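Local coordinates for decapping and exoribonuclease protein 1 (Kluyveromyces lactis, PDB 4GPS) that removes NAD and methylguanosine caps from the 5' ends of RNAs and degrades RNA in the 5'-3' direction, using a divalent metal cation, at residues K124-N127 with K128-D132; T170-P173 with E174-T177. All coordinates share one frame; numbering follows the deposited sequence.

Both contacts are local and lie at the surface of one chain, a helix start and a beta turn, and both belong to the RAI1-like PD-(D/E)XK nuclease region. Interaction 1 comes first, where the loop after helix 114-122 passes into the short helix 128-131. Interaction 2 follows helix 156-167 and leads into strand 176-181, which pairs in parallel with strands 210-213 and 273-285. The two do not touch: their centres are 50 Å apart, on opposite sides of the chain's centre, and their nearest atoms about 39 Å. Residues 124-132 thus start a peripheral helix, with the Trp125 side chain about 12 Å from that of the metal-binding Ile294, whereas residues 170-177 lie away from the metal- and substrate-binding residues.

Interaction 1. Residues K124-N127 with K128-D132; sequences KWEN and KAVKD
Lys131 lays its CB over one face of the Trp125 indole, in a CH-pi contact 3.7 Å from the centroid of the five-membered ring and 23° off the ring normal. Its CG is anti to the backbone N (chi1 163°), which carries the aliphatic chain on past the pyrrole side of the indole, CD lying 3.6 Å from CD1 of Trp125, before the ammonium end turns off from the ring. Val130 meets the benzene side obliquely, its CG1 3.8 Å from CE3 of Trp125. The other methyl, CG2, lies 4.1 Å from OE1 of Glu126, a loose contact on the exposed side.

Behind these side chains, the backbone sets the spacing. Lys131 N donates to Asn127 O at 3.0 Å in a nearly straight bond (170°), and Asp132 N bonds to Lys128 O in the next step. Further out, Trp125 stacks on Tyr119 and meets the ring of Phe134 with the planes nearly parallel, while Glu126 and Val130 touch Glu115 of helix 114-122. The whole is a helix start, with Asn127 at the N-cap position and its carbonyl accepting the N-H of Lys131, four residues on, in the first i to i+4 bond of the helix.

Interaction 2. Residues T170-P173 with E174-T177; sequences TLNP and EKTT
Asn172 and Lys175 close a type I beta turn, Asn172-Pro173-Glu174-Lys175, that leads the loop after helix 156-167 into strand 176-181. The turn is drawn shut by Lys175 N, which donates to Asn172 O at 3.1 Å with an angle of 161° at the hydrogen. Pro173, with phi near -61°, occupies the second position of the turn, where its ring-restricted backbone suits the type I geometry.

The tighter side gathers next to the strand. The amide group of Asn172, swung anti to the backbone N (chi1 179°), lies obliquely against the aliphatic part of Lys175, with its CG 3.8 Å from Lys175 CD. That lysine chain bends at chi3, and its NZ continues to a salt bridge with Asp274 and a hydrogen bond with Ser268. Further along the strand, Leu171 brings CD2 to 3.9 Å from CG2 of the buried Thr177, and both side chains also touch Asn209.

The outer side is looser. Pro173 and Glu174 are exposed at the corner of the turn, and the carboxylate of Glu174 extends outward, away from the residues that precede it. On the inner side, by contrast, solvent itself serves as a link: Thr177, the second residue of the strand, is tied back to the loop by one water, which accepts from Asn172 N at 3.2 Å and is hydrogen-bonded to Thr177 OG1 at 2.8 Å.

Interaction 1. Residues K124-N127 with K128-D132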
loop_
_atom_site.group_PDB
_atom_site.type_symbol
_atom_site.label_atom_id
_atom_site.label_comp_id
_atom_site.label_asym_id
_atom_site.label_seq_id
_atom_site.Cartn_x
_atom_site.Cartn_y
_atom_site.Cartn_z
ATOM N N LYS A 124 5.527 -10.351 -25.611
ATOM C CA LYS A 124 6.660 -10.234 -26.526
ATOM C C LYS A 124 6.837 -8.823 -27.054
ATOM O O LYS A 124 5.877 -8.086 -27.193
ATOM C CB LYS A 124 6.514 -11.215 -27.696
ATOM C CG LYS A 124 7.312 -12.489 -27.423
ATOM C CD LYS A 124 6.970 -13.682 -28.331
ATOM C CE LYS A 124 7.780 -14.929 -27.897
ATOM N NZ LYS A 124 7.238 -16.194 -28.476
ATOM N N TRP A 125 8.077 -8.448 -27.333
ATOM C CA TRP A 125 8.361 -7.115 -27.850
ATOM C C TRP A 125 8.007 -7.004 -29.336
ATOM O O TRP A 125 8.118 -7.987 -30.069
ATOM C CB TRP A 125 9.850 -6.797 -27.669
ATOM C CG TRP A 125 10.287 -6.773 -26.254
ATOM C CD1 TRP A 125 10.953 -7.754 -25.584
ATOM C CD2 TRP A 125 10.014 -5.744 -25.302
ATOM N NE1 TRP A 125 11.103 -7.407 -24.262
ATOM C CE2 TRP A 125 10.536 -6.175 -24.061
ATOM C CE3 TRP A 125 9.378 -4.496 -25.373
ATOM C CZ2 TRP A 125 10.440 -5.396 -22.896
ATOM C CZ3 TRP A 125 9.287 -3.719 -24.210
ATOM C CH2 TRP A 125 9.817 -4.179 -22.992
ATOM N N GLU A 126 7.583 -5.822 -29.781
ATOM C CA GLU A 126 7.262 -5.602 -31.198
ATOM C C GLU A 126 8.451 -6.012 -32.075
ATOM O O GLU A 126 8.286 -6.730 -33.058
ATOM C CB GLU A 126 6.972 -4.132 -31.464
ATOM C CG GLU A 126 5.767 -3.595 -30.752
ATOM C CD GLU A 126 5.786 -2.078 -30.668
ATOM O OE1 GLU A 126 5.873 -1.426 -31.732
ATOM O OE2 GLU A 126 5.721 -1.546 -29.537
ATOM N N ASN A 127 9.641 -5.539 -31.699
ATOM C CA ASN A 127 10.892 -5.825 -32.410
ATOM C C ASN A 127 12.137 -5.495 -31.568
ATOM O O ASN A 127 12.020 -4.988 -30.459
ATOM C CB ASN A 127 10.939 -5.023 -33.702
ATOM C CG ASN A 127 10.612 -3.568 -33.485
ATOM O OD1 ASN A 127 9.530 -3.100 -33.855
ATOM N ND2 ASN A 127 11.538 -2.842 -32.863
ATOM N N LYS A 128 13.318 -5.776 -32.117
ATOM C CA LYS A 128 14.589 -5.520 -31.441
ATOM C C LYS A 128 14.786 -4.066 -31.047
ATOM O O LYS A 128 15.271 -3.784 -29.956
ATOM C CB LYS A 128 15.787 -5.940 -32.316
ATOM C CG LYS A 128 16.168 -7.419 -32.277
ATOM C CD LYS A 128 16.963 -7.803 -31.027
ATOM C CE LYS A 128 16.101 -8.524 -29.981
ATOM N NZ LYS A 128 15.433 -9.758 -30.496
ATOM N N ALA A 129 14.438 -3.150 -31.946
ATOM C CA ALA A 129 14.599 -1.730 -31.670
ATOM C C ALA A 129 13.844 -1.325 -30.402
ATOM O O ALA A 129 14.393 -0.650 -29.537
ATOM C CB ALA A 129 14.116 -0.901 -32.856
ATOM N N VAL A 130 12.586 -1.736 -30.296
ATOM C CA VAL A 130 11.779 -1.404 -29.127
ATOM C C VAL A 130 12.317 -2.119 -27.878
ATOM O O VAL A 130 12.456 -1.509 -26.827
ATOM C CB VAL A 130 10.299 -1.787 -29.352
ATOM C CG1 VAL A 130 9.549 -1.736 -28.046
ATOM C CG2 VAL A 130 9.669 -0.841 -30.376
ATOM N N LYS A 131 12.631 -3.404 -27.998
ATOM C CA LYS A 131 13.159 -4.152 -26.864
ATOM C C LYS A 131 14.466 -3.588 -26.347
ATOM O O LYS A 131 14.719 -3.620 -25.140
ATOM C CB LYS A 131 13.389 -5.618 -27.213
ATOM C CG LYS A 131 14.299 -6.340 -26.212
ATOM C CD LYS A 131 14.421 -7.800 -26.601
ATOM C CE LYS A 131 15.719 -8.423 -26.139
ATOM N NZ LYS A 131 15.463 -9.302 -24.999
ATOM N N ASP A 132 15.300 -3.079 -27.245
ATOM C CA ASP A 132 16.579 -2.547 -26.808
ATOM C C ASP A 132 16.461 -1.180 -26.155
ATOM O O ASP A 132 17.460 -0.656 -25.657
ATOM C CB ASP A 132 17.580 -2.507 -27.960
ATOM C CG ASP A 132 18.045 -3.885 -28.377
ATOM O OD1 ASP A 132 17.965 -4.841 -27.562
ATOM O OD2 ASP A 132 18.509 -4.002 -29.532
#

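Interaction 2. Residues T170-P173 with E174-T177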
loop_
_atom_site.group_PDB
_atom_site.type_symbol
_atom_site.label_atom_id
_atom_site.label_comp_id
_atom_site.label_asym_id
_atom_site.label_seq_id
_atom_site.Cartn_x
_atom_site.Cartn_y
_atom_site.Cartn_z
ATOM N N THR A 170 -20.775 11.376 1.506
ATOM C CA THR A 170 -21.025 10.040 1.018
ATOM C C THR A 170 -20.584 8.927 1.974
ATOM O O THR A 170 -20.791 7.753 1.688
ATOM C CB THR A 170 -20.344 9.840 -0.342
ATOM O OG1 THR A 170 -20.598 10.986 -1.171
ATOM C CG2 THR A 170 -20.880 8.575 -1.050
ATOM N N LEU A 171 -19.993 9.276 3.112
ATOM C CA LEU A 171 -19.560 8.235 4.022
ATOM C C LEU A 171 -20.775 7.553 4.646
ATOM O O LEU A 171 -21.869 8.113 4.668
ATOM C CB LEU A 171 -18.678 8.828 5.120
ATOM C CG LEU A 171 -17.271 9.243 4.695
ATOM C CD1 LEU A 171 -16.576 9.857 5.865
ATOM C CD2 LEU A 171 -16.489 8.049 4.169
ATOM N N ASN A 172 -20.580 6.350 5.155
ATOM C CA ASN A 172 -21.660 5.614 5.800
ATOM C C ASN A 172 -21.695 6.052 7.272
ATOM O O ASN A 172 -20.855 5.646 8.058
ATOM C CB ASN A 172 -21.373 4.124 5.661
ATOM C CG ASN A 172 -22.430 3.239 6.309
ATOM O OD1 ASN A 172 -22.556 2.083 5.936
ATOM N ND2 ASN A 172 -23.152 3.749 7.287
ATOM N N PRO A 173 -22.693 6.867 7.658
ATOM C CA PRO A 173 -22.856 7.388 9.026
ATOM C C PRO A 173 -23.054 6.329 10.098
ATOM O O PRO A 173 -23.003 6.622 11.288
ATOM C CB PRO A 173 -24.078 8.314 8.910
ATOM C CG PRO A 173 -24.932 7.596 7.989
ATOM C CD PRO A 173 -23.949 7.022 6.902
ATOM N N GLU A 174 -23.281 5.098 9.668
ATOM C CA GLU A 174 -23.509 3.985 10.578
ATOM C C GLU A 174 -22.229 3.205 10.914
ATOM O O GLU A 174 -22.283 2.217 11.654
ATOM C CB GLU A 174 -24.509 3.040 9.936
ATOM C CG GLU A 174 -25.459 2.402 10.887
ATOM C CD GLU A 174 -26.825 2.969 10.721
ATOM O OE1 GLU A 174 -27.483 2.680 9.697
ATOM O OE2 GLU A 174 -27.232 3.725 11.616
ATOM N N LYS A 175 -21.096 3.634 10.350
ATOM C CA LYS A 175 -19.818 2.973 10.588
ATOM C C LYS A 175 -18.727 3.968 10.940
ATOM O O LYS A 175 -18.893 5.171 10.766
ATOM C CB LYS A 175 -19.406 2.185 9.340
ATOM C CG LYS A 175 -20.416 1.116 8.966
ATOM C CD LYS A 175 -20.164 0.503 7.610
ATOM C CE LYS A 175 -19.083 -0.539 7.692
ATOM N NZ LYS A 175 -18.937 -1.190 6.352
ATOM N N THR A 176 -17.621 3.478 11.480
ATOM C CA THR A 176 -16.476 4.356 11.766
ATOM C C THR A 176 -15.594 4.223 10.506
ATOM O O THR A 176 -15.337 3.109 10.030
ATOM C CB THR A 176 -15.659 3.862 12.983
ATOM O OG1 THR A 176 -16.453 3.954 14.174
ATOM C CG2 THR A 176 -14.395 4.705 13.165
ATOM N N THR A 177 -15.168 5.336 9.926
ATOM C CA THR A 177 -14.313 5.261 8.746
ATOM C C THR A 177 -12.904 5.684 9.137
ATOM O O THR A 177 -12.760 6.702 9.798
ATOM C CB THR A 177 -14.795 6.227 7.620
ATOM O OG1 THR A 177 -16.136 5.902 7.238
ATOM C CG2 THR A 177 -13.904 6.084 6.391
HETATM O O HOH W 1 -17.709 4.983 5.158
#